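Local structure of glycerate dehydrogenase/glyoxylate reductase (Thermus thermophilus, 2CUK) at residues V240-V254 / P265-G279. The protein probably reduces glyoxylate and hydroxypyruvate with a nicotinamide cofactor, as a member of the D-isomer specific 2-hydroxyacid dehydrogenase family. Residues are numbered along the deposited sequence; the frame is centred on the assembly and turned at random.
Sequences VEALRGHLFGAGLDV and PLYALPNAVITPHIG
Ala250, Gly251 and Leu252 pair in parallel with Ala272, Val273 and Ile274, joining the last two strands of the Rossmann-type sheet in the NAD-binding domain. Strand 272-274 is an outermost strand of the sheet within this chain. Four regular backbone bonds link the two strands and the residues next to them, among them Leu252 N to Val273 O and Thr275 N to Leu252 O. Val273 faces helix 99-114 on one side of the sheet.

The side chains of Ala250, Leu252, Ala272 and Ile274 lie on the other side. There Leu266 CD1 meets Leu252 CD1 at 4.0 Å, while Leu266 CD2 presses on Leu243 CD1 at 3.4 Å, tight for two carbons. Leu269 CD1 adds a contact to Leu243 CB at 3.7 Å.

At the start of the strands, the amide of Asn271 ties down the turn after helix 236-243. Its ND2 gives one bond to Leu243 O, on a lone pair, and one to Phe248 O from above the carbonyl plane. Asn271 CG sits between its own backbone N and carbonyl carbon (chi1 61°), which brings ND2 within reach of both oxygens.

At the far end, the buried Asp253 carboxylate holds residues 275 to 279. Asp253 OD1 takes Thr275 OG1 on its anti lone pair at 2.7 Å and Ile278 N on its syn lone pair at 2.8 Å. Gly279 N bonds to Asp253 OD2. With an alanine in place of Asp253, the Ile278 and Gly279 amides would probably lose these acceptors and the Thr275 hydroxyl would be set free to turn. Beside this site, Val254 CG1 lies over a face of the His277 ring, 4.0 Å from its centroid.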
loop_
_atom_site.group_PDB
_atom_site.type_symbol
_atom_site.label_atom_id
_atom_site.label_comp_id
_atom_site.label_asym_id
_atom_site.label_seq_id
_atom_site.Cartn_x
_atom_site.Cartn_y
_atom_site.Cartn_z
ATOM N N VAL A 240 -7.105 -19.737 -8.607
ATOM C CA VAL A 240 -8.134 -19.153 -9.465
ATOM C C VAL A 240 -9.505 -19.661 -9.019
ATOM O O VAL A 240 -10.459 -18.897 -8.903
ATOM C CB VAL A 240 -7.930 -19.544 -10.953
ATOM C CG1 VAL A 240 -9.169 -19.146 -11.765
ATOM C CG2 VAL A 240 -6.694 -18.852 -11.516
ATOM N N GLU A 241 -9.588 -20.963 -8.770
ATOM C CA GLU A 241 -10.833 -21.579 -8.324
ATOM C C GLU A 241 -11.342 -20.952 -7.024
ATOM O O GLU A 241 -12.512 -20.584 -6.920
ATOM C CB GLU A 241 -10.622 -23.079 -8.112
ATOM C CG GLU A 241 -10.297 -23.852 -9.386
ATOM C CD GLU A 241 -9.933 -25.309 -9.117
ATOM O OE1 GLU A 241 -10.315 -25.837 -8.050
ATOM O OE2 GLU A 241 -9.277 -25.933 -9.976
ATOM N N ALA A 242 -10.446 -20.829 -6.047
ATOM C CA ALA A 242 -10.765 -20.281 -4.731
ATOM C C ALA A 242 -11.114 -18.803 -4.738
ATOM O O ALA A 242 -11.811 -18.320 -3.839
ATOM C CB ALA A 242 -9.589 -20.526 -3.769
ATOM N N LEU A 243 -10.633 -18.082 -5.743
ATOM C CA LEU A 243 -10.892 -16.650 -5.832
ATOM C C LEU A 243 -12.256 -16.302 -6.402
ATOM O O LEU A 243 -12.712 -15.169 -6.270
ATOM C CB LEU A 243 -9.808 -15.968 -6.673
ATOM C CG LEU A 243 -8.450 -15.779 -5.988
ATOM C CD1 LEU A 243 -7.442 -15.283 -6.991
ATOM C CD2 LEU A 243 -8.588 -14.790 -4.843
ATOM N N ARG A 244 -12.921 -17.267 -7.025
ATOM C CA ARG A 244 -14.222 -16.974 -7.608
ATOM C C ARG A 244 -15.294 -16.652 -6.576
ATOM O O ARG A 244 -16.211 -15.888 -6.864
ATOM C CB ARG A 244 -14.666 -18.116 -8.529
ATOM C CG ARG A 244 -13.771 -18.244 -9.756
ATOM C CD ARG A 244 -14.373 -19.117 -10.841
ATOM N NE ARG A 244 -13.421 -19.363 -11.927
ATOM C CZ ARG A 244 -12.981 -18.437 -12.775
ATOM N NH1 ARG A 244 -13.407 -17.184 -12.678
ATOM N NH2 ARG A 244 -12.110 -18.765 -13.720
ATOM N N GLY A 245 -15.171 -17.202 -5.368
ATOM C CA GLY A 245 -16.164 -16.920 -4.345
ATOM C C GLY A 245 -15.776 -17.242 -2.906
ATOM O O GLY A 245 -16.380 -16.720 -1.967
ATOM N N HIS A 246 -14.774 -18.093 -2.722
ATOM C CA HIS A 246 -14.344 -18.469 -1.380
ATOM C C HIS A 246 -13.448 -17.416 -0.720
ATOM O O HIS A 246 -13.786 -16.877 0.335
ATOM C CB HIS A 246 -13.617 -19.817 -1.422
ATOM C CG HIS A 246 -13.202 -20.317 -0.076
ATOM N ND1 HIS A 246 -14.106 -20.576 0.932
ATOM C CD2 HIS A 246 -11.977 -20.585 0.438
ATOM C CE1 HIS A 246 -13.455 -20.982 2.009
ATOM N NE2 HIS A 246 -12.163 -20.996 1.735
ATOM N N LEU A 247 -12.312 -17.119 -1.345
ATOM C CA LEU A 247 -11.372 -16.130 -0.806
ATOM C C LEU A 247 -11.765 -14.696 -1.110
ATOM O O LEU A 247 -12.325 -14.408 -2.170
ATOM C CB LEU A 247 -9.966 -16.376 -1.362
ATOM C CG LEU A 247 -9.287 -17.677 -0.936
ATOM C CD1 LEU A 247 -7.956 -17.826 -1.664
ATOM C CD2 LEU A 247 -9.081 -17.671 0.573
ATOM N N PHE A 248 -11.482 -13.792 -0.174
ATOM C CA PHE A 248 -11.786 -12.384 -0.393
ATOM C C PHE A 248 -10.903 -11.931 -1.555
ATOM O O PHE A 248 -11.340 -11.183 -2.425
ATOM C CB PHE A 248 -11.445 -11.549 0.842
ATOM C CG PHE A 248 -11.716 -10.076 0.676
ATOM C CD1 PHE A 248 -12.980 -9.556 0.926
ATOM C CD2 PHE A 248 -10.707 -9.212 0.260
ATOM C CE1 PHE A 248 -13.236 -8.192 0.770
ATOM C CE2 PHE A 248 -10.949 -7.850 0.100
ATOM C CZ PHE A 248 -12.214 -7.338 0.355
ATOM N N GLY A 249 -9.653 -12.394 -1.557
ATOM C CA GLY A 249 -8.728 -12.016 -2.612
ATOM C C GLY A 249 -7.307 -12.504 -2.395
ATOM O O GLY A 249 -7.024 -13.229 -1.437
ATOM N N ALA A 250 -6.409 -12.115 -3.296
ATOM C CA ALA A 250 -5.013 -12.522 -3.198
ATOM C C ALA A 250 -4.072 -11.475 -3.775
ATOM O O ALA A 250 -4.383 -10.831 -4.783
ATOM C CB ALA A 250 -4.798 -13.850 -3.917
ATOM N N GLY A 251 -2.925 -11.315 -3.116
ATOM C CA GLY A 251 -1.909 -10.372 -3.556
ATOM C C GLY A 251 -0.649 -11.173 -3.828
ATOM O O GLY A 251 -0.059 -11.750 -2.907
ATOM N N LEU A 252 -0.226 -11.214 -5.085
ATOM C CA LEU A 252 0.950 -11.994 -5.450
ATOM C C LEU A 252 2.053 -11.198 -6.128
ATOM O O LEU A 252 1.796 -10.436 -7.056
ATOM C CB LEU A 252 0.545 -13.124 -6.397
ATOM C CG LEU A 252 -0.694 -13.953 -6.064
ATOM C CD1 LEU A 252 -0.976 -14.889 -7.234
ATOM C CD2 LEU A 252 -0.485 -14.731 -4.771
ATOM N N ASP A 253 3.286 -11.399 -5.677
ATOM C CA ASP A 253 4.426 -10.731 -6.289
ATOM C C ASP A 253 5.226 -11.801 -7.032
ATOM O O ASP A 253 6.135 -11.498 -7.802
ATOM C CB ASP A 253 5.311 -10.069 -5.240
ATOM C CG ASP A 253 6.454 -9.292 -5.865
ATOM O OD1 ASP A 253 6.159 -8.421 -6.708
ATOM O OD2 ASP A 253 7.633 -9.550 -5.522
ATOM N N VAL A 254 4.876 -13.060 -6.783
ATOM C CA VAL A 254 5.534 -14.195 -7.423
ATOM C C VAL A 254 4.448 -15.145 -7.910
ATOM O O VAL A 254 3.414 -15.297 -7.259
ATOM C CB VAL A 254 6.476 -14.938 -6.439
ATOM C CG1 VAL A 254 7.562 -13.990 -5.949
ATOM C CG2 VAL A 254 5.683 -15.505 -5.261
ATOM N N PRO A 265 -6.226 -16.321 -16.398
ATOM C CA PRO A 265 -7.422 -15.882 -15.667
ATOM C C PRO A 265 -7.215 -15.002 -14.428
ATOM O O PRO A 265 -8.066 -14.177 -14.110
ATOM C CB PRO A 265 -8.149 -17.196 -15.351
ATOM C CG PRO A 265 -7.091 -18.263 -15.523
ATOM C CD PRO A 265 -6.289 -17.762 -16.681
ATOM N N LEU A 266 -6.098 -15.160 -13.725
ATOM C CA LEU A 266 -5.870 -14.326 -12.549
ATOM C C LEU A 266 -5.937 -12.839 -12.884
ATOM O O LEU A 266 -6.365 -12.038 -12.059
ATOM C CB LEU A 266 -4.517 -14.638 -11.909
ATOM C CG LEU A 266 -4.494 -15.812 -10.928
ATOM C CD1 LEU A 266 -3.080 -16.015 -10.417
ATOM C CD2 LEU A 266 -5.452 -15.539 -9.772
ATOM N N TYR A 267 -5.520 -12.473 -14.092
ATOM C CA TYR A 267 -5.535 -11.069 -14.502
ATOM C C TYR A 267 -6.942 -10.538 -14.713
ATOM O O TYR A 267 -7.158 -9.330 -14.691
ATOM C CB TYR A 267 -4.723 -10.870 -15.785
ATOM C CG TYR A 267 -3.229 -10.959 -15.590
ATOM C CD1 TYR A 267 -2.552 -10.041 -14.780
ATOM C CD2 TYR A 267 -2.487 -11.956 -16.216
ATOM C CE1 TYR A 267 -1.170 -10.121 -14.601
ATOM C CE2 TYR A 267 -1.110 -12.044 -16.047
ATOM C CZ TYR A 267 -0.456 -11.126 -15.242
ATOM O OH TYR A 267 0.910 -11.210 -15.093
ATOM N N ALA A 268 -7.897 -11.440 -14.915
ATOM C CA ALA A 268 -9.284 -11.049 -15.128
ATOM C C ALA A 268 -10.067 -10.972 -13.812
ATOM O O ALA A 268 -11.240 -10.599 -13.803
ATOM C CB ALA A 268 -9.959 -12.029 -16.083
ATOM N N LEU A 269 -9.418 -11.319 -12.703
ATOM C CA LEU A 269 -10.071 -11.283 -11.394
ATOM C C LEU A 269 -9.739 -9.993 -10.653
ATOM O O LEU A 269 -8.593 -9.760 -10.274
ATOM C CB LEU A 269 -9.644 -12.490 -10.546
ATOM C CG LEU A 269 -10.079 -13.859 -11.076
ATOM C CD1 LEU A 269 -9.511 -14.968 -10.199
ATOM C CD2 LEU A 269 -11.597 -13.928 -11.109
ATOM N N PRO A 270 -10.744 -9.131 -10.444
ATOM C CA PRO A 270 -10.524 -7.865 -9.744
ATOM C C PRO A 270 -10.038 -8.000 -8.303
ATOM O O PRO A 270 -9.449 -7.064 -7.765
ATOM C CB PRO A 270 -11.882 -7.165 -9.856
ATOM C CG PRO A 270 -12.852 -8.302 -9.982
ATOM C CD PRO A 270 -12.135 -9.237 -10.914
ATOM N N ASN A 271 -10.273 -9.155 -7.679
ATOM C CA ASN A 271 -9.827 -9.357 -6.299
ATOM C C ASN A 271 -8.431 -9.979 -6.224
ATOM O O ASN A 271 -7.995 -10.437 -5.168
ATOM C CB ASN A 271 -10.853 -10.190 -5.508
ATOM C CG ASN A 271 -11.075 -11.577 -6.089
ATOM O OD1 ASN A 271 -10.951 -11.793 -7.296
ATOM N ND2 ASN A 271 -11.431 -12.523 -5.227
ATOM N N ALA A 272 -7.731 -9.986 -7.355
ATOM C CA ALA A 272 -6.369 -10.503 -7.413
ATOM C C ALA A 272 -5.447 -9.359 -7.836
ATOM O O ALA A 272 -5.717 -8.673 -8.817
ATOM C CB ALA A 272 -6.266 -11.653 -8.419
ATOM N N VAL A 273 -4.377 -9.145 -7.079
ATOM C CA VAL A 273 -3.416 -8.101 -7.400
ATOM C C VAL A 273 -2.084 -8.792 -7.657
ATOM O O VAL A 273 -1.485 -9.376 -6.753
ATOM C CB VAL A 273 -3.284 -7.067 -6.244
ATOM C CG1 VAL A 273 -2.132 -6.096 -6.526
ATOM C CG2 VAL A 273 -4.587 -6.287 -6.102
ATOM N N ILE A 274 -1.638 -8.753 -8.910
ATOM C CA ILE A 274 -0.383 -9.390 -9.291
ATOM C C ILE A 274 0.683 -8.359 -9.664
ATOM O O ILE A 274 0.485 -7.541 -10.563
ATOM C CB ILE A 274 -0.579 -10.353 -10.505
ATOM C CG1 ILE A 274 -1.409 -11.578 -10.100
ATOM C CG2 ILE A 274 0.760 -10.838 -11.012
ATOM C CD1 ILE A 274 -2.685 -11.246 -9.323
ATOM N N THR A 275 1.811 -8.392 -8.962
ATOM C CA THR A 275 2.904 -7.482 -9.277
ATOM C C THR A 275 4.008 -8.351 -9.873
ATOM O O THR A 275 4.163 -9.510 -9.500
ATOM C CB THR A 275 3.389 -6.697 -8.032
ATOM O OG1 THR A 275 3.615 -7.591 -6.940
ATOM C CG2 THR A 275 2.349 -5.660 -7.631
ATOM N N PRO A 276 4.784 -7.801 -10.817
ATOM C CA PRO A 276 5.861 -8.541 -11.480
ATOM C C PRO A 276 7.164 -8.802 -10.717
ATOM O O PRO A 276 8.236 -8.403 -11.163
ATOM C CB PRO A 276 6.081 -7.727 -12.751
ATOM C CG PRO A 276 5.896 -6.317 -12.251
ATOM C CD PRO A 276 4.681 -6.426 -11.343
ATOM N N HIS A 277 7.068 -9.487 -9.582
ATOM C CA HIS A 277 8.244 -9.831 -8.785
ATOM C C HIS A 277 9.129 -8.623 -8.502
ATOM O O HIS A 277 10.324 -8.617 -8.825
ATOM C CB HIS A 277 9.055 -10.911 -9.511
ATOM C CG HIS A 277 9.923 -11.729 -8.609
ATOM N ND1 HIS A 277 10.751 -12.728 -9.076
ATOM C CD2 HIS A 277 10.120 -11.674 -7.271
ATOM C CE1 HIS A 277 11.424 -13.249 -8.067
ATOM N NE2 HIS A 277 11.059 -12.627 -6.960
ATOM N N ILE A 278 8.538 -7.608 -7.888
ATOM C CA ILE A 278 9.256 -6.388 -7.562
ATOM C C ILE A 278 9.448 -6.225 -6.060
ATOM O O ILE A 278 9.739 -5.132 -5.575
ATOM C CB ILE A 278 8.510 -5.159 -8.121
ATOM C CG1 ILE A 278 7.049 -5.179 -7.658
ATOM C CG2 ILE A 278 8.593 -5.164 -9.637
ATOM C CD1 ILE A 278 6.213 -4.007 -8.150
ATOM N N GLY A 279 9.296 -7.324 -5.329
ATOM C CA GLY A 279 9.453 -7.286 -3.885
ATOM C C GLY A 279 10.674 -6.540 -3.367
ATOM O O GLY A 279 10.571 -5.786 -2.403
#